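Side-chain contacts in outer membrane porin F (Pseudomonas aeruginosa, PDB 4RLC), which forms an eight-stranded beta-barrel in the outer membrane with its N-terminal domain and probably gives small solutes a route across it: residues S20-A25 and G133-F138; T53-L58 and G98-V103; S85-Y90 and M127-A132. One frame throughout, in Å; residues are numbered along the deposited sequence.

Contact 1 (S20-A25 and G133-F138); sequences SVEIEA and GLKYYF. With C8E ((hydroxyethyloxy)tri(ethyloxy)octane), chain B; C8E ((hydroxyethyloxy)tri(ethyloxy)octane), chain C.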
# COMPACT_ATOMS: atom_id res chain seq x y z
N SER A 20 -16.37 6.04 6.52
CA SER A 20 -15.56 7.08 5.91
C SER A 20 -14.71 6.50 4.77
O SER A 20 -14.52 5.27 4.67
CB SER A 20 -14.69 7.79 6.95
OG SER A 20 -13.66 6.93 7.43
N VAL A 21 -14.27 7.38 3.87
CA VAL A 21 -13.43 7.04 2.73
C VAL A 21 -12.12 7.78 2.80
O VAL A 21 -12.08 8.91 3.26
CB VAL A 21 -14.13 7.33 1.38
CG1 VAL A 21 -13.20 7.04 0.21
CG2 VAL A 21 -15.34 6.45 1.28
N GLU A 22 -11.04 7.15 2.33
CA GLU A 22 -9.73 7.76 2.28
C GLU A 22 -9.16 7.65 0.90
O GLU A 22 -9.29 6.60 0.23
CB GLU A 22 -8.72 7.09 3.29
CG GLU A 22 -8.97 7.59 4.65
CD GLU A 22 -8.05 7.05 5.75
OE1 GLU A 22 -7.21 6.15 5.52
OE2 GLU A 22 -8.27 7.56 6.83
N ILE A 23 -8.59 8.74 0.41
CA ILE A 23 -7.80 8.74 -0.78
C ILE A 23 -6.37 9.05 -0.39
O ILE A 23 -6.13 9.96 0.39
CB ILE A 23 -8.22 9.87 -1.71
CG1 ILE A 23 -9.72 9.79 -1.89
CG2 ILE A 23 -7.48 9.80 -3.01
CD1 ILE A 23 -10.10 8.67 -2.68
N GLU A 24 -5.43 8.31 -0.97
CA GLU A 24 -4.00 8.41 -0.55
C GLU A 24 -3.07 8.38 -1.71
O GLU A 24 -3.36 7.68 -2.74
CB GLU A 24 -3.69 7.20 0.37
CG GLU A 24 -2.28 7.16 0.92
CD GLU A 24 -2.10 5.96 1.85
OE1 GLU A 24 -3.06 5.60 2.54
OE2 GLU A 24 -0.99 5.37 1.86
N ALA A 25 -1.90 9.05 -1.61
CA ALA A 25 -0.81 8.95 -2.56
C ALA A 25 0.32 8.34 -1.76
O ALA A 25 0.46 8.69 -0.62
CB ALA A 25 -0.35 10.26 -3.15
N GLY A 133 2.43 -0.07 9.90
CA GLY A 133 2.81 1.32 9.76
C GLY A 133 2.21 2.25 10.77
O GLY A 133 1.55 1.83 11.73
N LEU A 134 2.49 3.54 10.55
CA LEU A 134 2.02 4.61 11.44
C LEU A 134 1.24 5.59 10.57
O LEU A 134 1.78 6.06 9.56
CB LEU A 134 3.18 5.30 12.04
CG LEU A 134 4.01 4.38 12.96
CD1 LEU A 134 5.21 5.15 13.45
CD2 LEU A 134 3.17 3.87 14.09
N LYS A 135 0.01 5.91 10.95
CA LYS A 135 -0.77 6.96 10.25
C LYS A 135 -1.03 8.03 11.27
O LYS A 135 -1.59 7.74 12.35
CB LYS A 135 -2.09 6.44 9.66
CG LYS A 135 -1.91 5.52 8.49
CD LYS A 135 -3.23 4.79 8.15
CE LYS A 135 -4.26 5.71 7.56
NZ LYS A 135 -5.33 4.82 6.91
N TYR A 136 -0.62 9.27 11.00
CA TYR A 136 -0.83 10.33 11.92
C TYR A 136 -1.80 11.31 11.27
O TYR A 136 -1.46 11.98 10.34
CB TYR A 136 0.45 11.04 12.33
CG TYR A 136 0.29 11.82 13.60
CD1 TYR A 136 -0.47 12.94 13.66
CD2 TYR A 136 0.88 11.42 14.79
CE1 TYR A 136 -0.68 13.67 14.82
CE2 TYR A 136 0.67 12.13 15.94
CZ TYR A 136 -0.07 13.29 15.95
OH TYR A 136 -0.27 13.98 17.13
N TYR A 137 -3.01 11.34 11.85
CA TYR A 137 -4.04 12.32 11.47
C TYR A 137 -3.70 13.60 12.23
O TYR A 137 -4.00 13.78 13.40
CB TYR A 137 -5.44 11.81 11.83
CG TYR A 137 -5.84 10.59 11.05
CD1 TYR A 137 -5.48 9.32 11.48
CD2 TYR A 137 -6.64 10.67 9.88
CE1 TYR A 137 -5.86 8.19 10.77
CE2 TYR A 137 -7.03 9.54 9.18
CZ TYR A 137 -6.70 8.27 9.62
OH TYR A 137 -7.04 7.11 8.91
N PHE A 138 -3.14 14.56 11.49
CA PHE A 138 -2.82 15.88 12.03
C PHE A 138 -3.87 16.93 11.90
O PHE A 138 -3.73 17.98 12.53
CB PHE A 138 -1.45 16.32 11.47
CG PHE A 138 -1.42 16.44 9.97
CD1 PHE A 138 -1.89 17.59 9.38
CD2 PHE A 138 -0.95 15.43 9.18
CE1 PHE A 138 -1.86 17.73 7.99
CE2 PHE A 138 -1.00 15.52 7.78
CZ PHE A 138 -1.41 16.72 7.21
C1 C8E B . 7.85 2.35 10.20
C2 C8E B . 6.87 2.18 11.35
C3 C8E B . 6.46 0.75 11.67
C4 C8E B . 5.37 0.79 12.72
C5 C8E B . 4.94 -0.51 13.37
C6 C8E B . 3.69 -0.26 14.21
C7 C8E B . 2.75 -1.46 14.41
C8 C8E B . 1.60 -1.07 15.33
O9 C8E B . 0.88 -2.18 15.89
C10 C8E B . 0.37 -2.14 17.25
C11 C8E B . 0.09 -0.81 17.95
O12 C8E B . -0.24 -1.22 19.28
C13 C8E B . -0.91 -0.36 20.20
C14 C8E B . -0.24 0.98 20.37
O15 C8E B . -0.98 1.80 19.45
C1 C8E C . -5.68 -0.51 -11.75
C2 C8E C . -6.72 -0.48 -10.66
C3 C8E C . -6.93 0.90 -10.03
C4 C8E C . -7.06 0.73 -8.53
C5 C8E C . -7.37 2.00 -7.74
C6 C8E C . -6.51 3.20 -8.03
C7 C8E C . -6.69 4.21 -6.90
C8 C8E C . -5.98 5.54 -7.12
O9 C8E C . -6.70 6.55 -6.38
C10 C8E C . -5.95 7.59 -5.72
C11 C8E C . -5.68 8.79 -6.62
O12 C8E C . -5.19 9.94 -5.89
C13 C8E C . -3.79 9.94 -5.60
C14 C8E C . -2.96 10.29 -6.84
O15 C8E C . -1.83 9.42 -6.93
C16 C8E C . -0.81 9.83 -7.83
C17 C8E C . 0.50 9.46 -7.20
O18 C8E C . 1.47 9.17 -8.19
O HOH W 1 -3.87 3.62 4.60
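The Tyr137 ring meets the Glu22 carboxylate at its edge: Glu22 OE2 lies in the ring plane beside the hydroxyl, with the carboxylate turned 45° from that plane. Around the same ring, Phe143 of strand 142-153 meets Tyr137 at about 50° between planes, and Phe143 also receives Lys135 in a cation-pi contact. Tyr137 OH donates to Glu22 OE2 over a very short 2.5 Å, while Lys135 NZ forms a salt bridge with Glu22 OE1 (2.7 Å), which receives it on its syn lone pair, the side of the other oxygen. Each carboxylate oxygen thus has its own partner on segment 133-138, and both partners come from the direction opposite to Glu22. Beyond CG the glutamate chain is extended, which carries its head into the barrel interior; Lys135 instead bends at chi3 (71°) on its way to OE1. A water links the next inward-facing acid: it donates to Glu24 OE1 at 3.0 Å and accepts from Lys135 NZ at 3.0 Å. Lys135 NZ also pairs with Glu57 and hydrogen-bonds His91, and Glu22 OE2 has a further donor in Asn174. The two strands lie on different parts of the barrel wall, so these polar heads span its interior. With Glu22 OE1 and Glu57 OE1 close together, the ammonium paired with both probably offsets their mutual repulsion, and the two acids in turn should favour a charged lysine.

Contact 2 (T53-L58 and G98-V103); sequences TDDVEL and GLRPYV. With C8E ((hydroxyethyloxy)tri(ethyloxy)octane), chain B.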
# COMPACT_ATOMS: atom_id res chain seq x y z
N THR A 53 -15.46 -0.63 9.63
CA THR A 53 -15.79 -0.27 10.96
C THR A 53 -14.94 0.96 11.36
O THR A 53 -14.24 1.53 10.50
CB THR A 53 -15.45 -1.44 11.94
OG1 THR A 53 -14.00 -1.56 12.06
CG2 THR A 53 -16.04 -2.77 11.49
N ASP A 54 -14.95 1.34 12.64
CA ASP A 54 -14.04 2.43 13.07
C ASP A 54 -12.56 2.05 12.92
O ASP A 54 -11.72 2.95 12.86
CB ASP A 54 -14.27 2.84 14.52
CG ASP A 54 -15.54 3.67 14.74
OD1 ASP A 54 -16.25 4.10 13.78
OD2 ASP A 54 -15.82 3.89 15.95
N ASP A 55 -12.26 0.75 12.87
CA ASP A 55 -10.89 0.31 12.87
C ASP A 55 -10.43 -0.41 11.62
O ASP A 55 -9.25 -0.41 11.34
CB ASP A 55 -10.63 -0.65 14.06
CG ASP A 55 -11.00 -0.07 15.43
OD1 ASP A 55 -10.81 1.14 15.60
OD2 ASP A 55 -11.38 -0.89 16.33
N VAL A 56 -11.38 -1.03 10.85
CA VAL A 56 -11.04 -1.87 9.74
C VAL A 56 -11.32 -1.14 8.43
O VAL A 56 -12.47 -0.70 8.19
CB VAL A 56 -11.87 -3.15 9.76
CG1 VAL A 56 -11.52 -4.01 8.55
CG2 VAL A 56 -11.60 -3.89 11.06
N GLU A 57 -10.29 -1.04 7.60
CA GLU A 57 -10.40 -0.40 6.32
C GLU A 57 -10.05 -1.44 5.22
O GLU A 57 -9.11 -2.26 5.38
CB GLU A 57 -9.41 0.74 6.27
CG GLU A 57 -9.30 1.50 4.94
CD GLU A 57 -8.14 2.48 4.85
OE1 GLU A 57 -7.25 2.58 5.75
OE2 GLU A 57 -8.09 3.14 3.75
N LEU A 58 -10.83 -1.42 4.14
CA LEU A 58 -10.51 -2.16 2.95
C LEU A 58 -9.94 -1.15 1.94
O LEU A 58 -10.50 -0.06 1.78
CB LEU A 58 -11.78 -2.79 2.36
CG LEU A 58 -12.46 -3.83 3.23
CD1 LEU A 58 -13.52 -4.56 2.41
CD2 LEU A 58 -11.43 -4.80 3.79
N GLY A 98 -4.60 12.42 15.79
CA GLY A 98 -3.56 11.68 16.56
C GLY A 98 -3.06 10.50 15.77
O GLY A 98 -3.30 10.32 14.57
N LEU A 99 -2.41 9.58 16.49
CA LEU A 99 -1.66 8.53 15.85
C LEU A 99 -2.51 7.25 15.85
O LEU A 99 -3.05 6.84 16.91
CB LEU A 99 -0.35 8.26 16.70
CG LEU A 99 0.53 7.12 16.22
CD1 LEU A 99 1.23 7.45 14.90
CD2 LEU A 99 1.54 6.70 17.31
N ARG A 100 -2.53 6.60 14.71
CA ARG A 100 -3.14 5.29 14.52
C ARG A 100 -2.16 4.41 13.88
O ARG A 100 -1.98 4.32 12.64
CB ARG A 100 -4.48 5.38 13.66
CG ARG A 100 -5.53 6.27 14.24
CD ARG A 100 -6.91 5.95 13.63
NE ARG A 100 -7.43 4.77 14.37
CZ ARG A 100 -8.59 4.18 14.09
NH1 ARG A 100 -9.01 3.17 14.83
NH2 ARG A 100 -9.36 4.63 13.10
N PRO A 101 -1.41 3.66 14.71
CA PRO A 101 -0.66 2.60 14.10
C PRO A 101 -1.58 1.59 13.42
O PRO A 101 -2.74 1.46 13.85
CB PRO A 101 0.06 1.96 15.30
CG PRO A 101 -0.08 2.92 16.46
CD PRO A 101 -1.40 3.61 16.17
N TYR A 102 -1.05 0.81 12.47
CA TYR A 102 -1.83 -0.21 11.84
C TYR A 102 -1.03 -1.43 11.44
O TYR A 102 0.19 -1.42 11.30
CB TYR A 102 -2.53 0.41 10.57
CG TYR A 102 -1.58 0.70 9.41
CD1 TYR A 102 -1.19 -0.30 8.54
CD2 TYR A 102 -0.99 1.99 9.22
CE1 TYR A 102 -0.26 -0.05 7.54
CE2 TYR A 102 -0.09 2.21 8.21
CZ TYR A 102 0.25 1.21 7.37
OH TYR A 102 1.18 1.40 6.41
N VAL A 103 -1.78 -2.50 11.23
CA VAL A 103 -1.28 -3.71 10.57
C VAL A 103 -2.21 -4.07 9.40
O VAL A 103 -3.35 -3.71 9.38
CB VAL A 103 -1.17 -4.89 11.56
CG1 VAL A 103 -0.14 -4.58 12.62
CG2 VAL A 103 -2.50 -5.25 12.20
C1 C8E B . 7.85 2.35 10.20
C2 C8E B . 6.87 2.18 11.35
C3 C8E B . 6.46 0.75 11.67
C4 C8E B . 5.37 0.79 12.72
C5 C8E B . 4.94 -0.51 13.37
C6 C8E B . 3.69 -0.26 14.21
C7 C8E B . 2.75 -1.46 14.41
C8 C8E B . 1.60 -1.07 15.33
O9 C8E B . 0.88 -2.18 15.89
C10 C8E B . 0.37 -2.14 17.25
C11 C8E B . 0.09 -0.81 17.95
O12 C8E B . -0.24 -1.22 19.28
C13 C8E B . -0.91 -0.36 20.20
C14 C8E B . -0.24 0.98 20.37
O15 C8E B . -0.98 1.80 19.45
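Arg100 leaves strand 98-115 with CG anti to its own carbonyl carbon, then bends at chi3 (82°), and this brings the guanidinium edge up to the turn at Asp54 and Asp55. Asp55 likewise has CG beside its backbone N, so that its carboxylate comes nearer to Arg100 than the first bond of the side chain would suggest. The two side chains cross at about a right angle, with carboxylate and guanidinium planes 70° apart. Both acceptors sit at the guanidinium edge, in its plane. The straighter bond runs from Arg100 NH2 to the backbone Asp54 O, 2.9 Å long with an N-H...O angle of 164°. Arg100 NH1 makes the salt bridge to Asp55 OD1 at 2.8 Å, although as a hydrogen bond this is bent and weak; a second weak bond joins NH1 to Asp54 O at 3.4 Å. The turn has its own internal brace at Thr53 OG1, which accepts from Asp55 N at 3.0 Å in an ST turn and from Val56 N at 2.9 Å in an ST motif. Elsewhere Arg100 donates to the carbonyls of Phe92 and Gly93, and Asp54 OD1 receives the backbone N-H of Gln18. On another side of the same strand, Pro101 CG touches the detergent, 3.3 Å from C8E O15 (chain B). One guanidinium therefore joins two connections between strands, the 53-55 turn and the 92-93 region, chiefly through neutral backbone carbonyls, and the Asp55 carboxylate probably balances the charge of this buried group.

Contact 3 (S85-Y90 and M127-A132); sequences SLDAIY and MANIGA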
# COMPACT_ATOMS: atom_id res chain seq x y z
N SER A 85 -3.31 -3.87 -5.63
CA SER A 85 -3.41 -4.59 -4.39
C SER A 85 -4.73 -4.34 -3.68
O SER A 85 -5.32 -3.26 -3.80
CB SER A 85 -2.25 -4.12 -3.52
OG SER A 85 -2.17 -4.84 -2.35
N LEU A 86 -5.23 -5.36 -3.02
CA LEU A 86 -6.40 -5.24 -2.16
C LEU A 86 -5.95 -5.69 -0.81
O LEU A 86 -5.53 -6.88 -0.61
CB LEU A 86 -7.59 -6.13 -2.64
CG LEU A 86 -8.93 -5.98 -1.88
CD1 LEU A 86 -9.53 -4.59 -2.00
CD2 LEU A 86 -9.96 -6.95 -2.45
N ASP A 87 -6.13 -4.78 0.16
CA ASP A 87 -5.61 -5.03 1.53
C ASP A 87 -6.67 -4.70 2.56
O ASP A 87 -7.47 -3.81 2.40
CB ASP A 87 -4.35 -4.21 1.81
CG ASP A 87 -3.20 -4.58 0.89
OD1 ASP A 87 -2.43 -5.53 1.21
OD2 ASP A 87 -3.09 -3.93 -0.21
N ALA A 88 -6.66 -5.48 3.66
CA ALA A 88 -7.39 -5.16 4.86
C ALA A 88 -6.48 -4.59 5.89
O ALA A 88 -5.44 -5.23 6.24
CB ALA A 88 -8.02 -6.42 5.39
N ILE A 89 -6.87 -3.45 6.47
CA ILE A 89 -6.00 -2.73 7.38
C ILE A 89 -6.71 -2.54 8.73
O ILE A 89 -7.87 -2.12 8.78
CB ILE A 89 -5.68 -1.36 6.78
CG1 ILE A 89 -4.92 -1.55 5.47
CG2 ILE A 89 -4.80 -0.59 7.77
CD1 ILE A 89 -5.84 -1.47 4.29
N TYR A 90 -6.08 -3.01 9.80
CA TYR A 90 -6.59 -2.83 11.11
C TYR A 90 -5.86 -1.68 11.77
O TYR A 90 -4.62 -1.77 11.94
CB TYR A 90 -6.40 -4.14 11.98
CG TYR A 90 -6.95 -3.89 13.38
CD1 TYR A 90 -8.32 -3.90 13.63
CD2 TYR A 90 -6.12 -3.52 14.40
CE1 TYR A 90 -8.82 -3.63 14.86
CE2 TYR A 90 -6.60 -3.22 15.65
CZ TYR A 90 -7.93 -3.30 15.90
OH TYR A 90 -8.35 -2.97 17.15
N MET A 127 0.79 -12.25 -5.34
CA MET A 127 1.64 -12.35 -4.14
C MET A 127 0.77 -12.00 -2.92
O MET A 127 -0.31 -11.45 -3.05
CB MET A 127 2.80 -11.38 -4.27
CG MET A 127 3.67 -11.66 -5.47
SD MET A 127 4.92 -10.37 -5.59
CE MET A 127 3.95 -8.92 -5.23
N ALA A 128 1.22 -12.44 -1.75
CA ALA A 128 0.56 -12.10 -0.51
C ALA A 128 1.29 -10.95 0.08
O ALA A 128 2.54 -10.88 -0.02
CB ALA A 128 0.63 -13.27 0.45
N ASN A 129 0.56 -10.09 0.79
CA ASN A 129 1.14 -8.88 1.40
C ASN A 129 0.96 -8.91 2.87
O ASN A 129 -0.08 -9.27 3.32
CB ASN A 129 0.39 -7.60 0.98
CG ASN A 129 0.39 -7.37 -0.47
OD1 ASN A 129 1.33 -7.79 -1.16
ND2 ASN A 129 -0.65 -6.72 -0.97
N ILE A 130 1.98 -8.49 3.64
CA ILE A 130 1.73 -8.19 5.01
C ILE A 130 2.42 -6.85 5.27
O ILE A 130 3.44 -6.52 4.63
CB ILE A 130 2.29 -9.33 5.92
CG1 ILE A 130 2.01 -9.04 7.37
CG2 ILE A 130 3.78 -9.52 5.71
CD1 ILE A 130 1.60 -10.26 8.14
N GLY A 131 1.88 -6.08 6.19
CA GLY A 131 2.48 -4.81 6.50
C GLY A 131 2.12 -4.24 7.82
O GLY A 131 1.19 -4.70 8.51
N ALA A 132 2.83 -3.18 8.16
CA ALA A 132 2.52 -2.42 9.35
C ALA A 132 2.98 -0.96 9.14
O ALA A 132 3.86 -0.63 8.33
CB ALA A 132 3.26 -3.01 10.59
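Asn129 ND2 reaches along the inner wall of the eight-stranded antiparallel barrel, over strand 98-115, and donates to Asp87 OD1 at 3.1 Å, with Ser85 OG also close, 2.8 Å from ND2. The bond to Asp87 is nearly straight (163°) and uses the syn lone pair of OD1, which lies almost in the Asn129 amide plane. Carboxylate and amide are close to coplanar, 23° apart, although the two side chains cross at about a right angle. Along strand 80-91, Ser85 OG donates to the other oxygen, Asp87 OD2, at 2.5 Å. Its chi1 of -174° puts OG beside the carbonyl carbon, on the side from which it meets the aspartate. Both carboxylate oxygens are thereby engaged, which would restrict rotation of the group about its CB-CG bond. Strand 98-115 lies between the two strands in the sheet, and its Ala108 touches both Ser85 and Asn129; the small side chain of Ala108 probably leaves room for the polar groups to meet. Besides its bond through ND2, Asn129 packs its CB 3.5 Å from Asp87 OD1.

How the contacts relate
All three contacts link non-neighbouring strands of one closed sheet. Contacts 1 and 3 share strand 120-137 at successive places along it, whereas contacts 1 and 2 lie side by side, joined by backbone hydrogen bonds between strands 98-115 and 120-137. Contacts 2 and 3 interlock in sequence and meet through strand 80-91. Contact 1 is buried and rich in charge, with an acid, a lysine and a tyrosine concentrated inside the barrel. Contact 2, at the barrel end, is partly exposed and relies on one turn carbonyl and one carboxylate. Contact 3, nearest the chain centre, is partly buried and has an amide-carboxylate-hydroxyl group with no salt bridge across it.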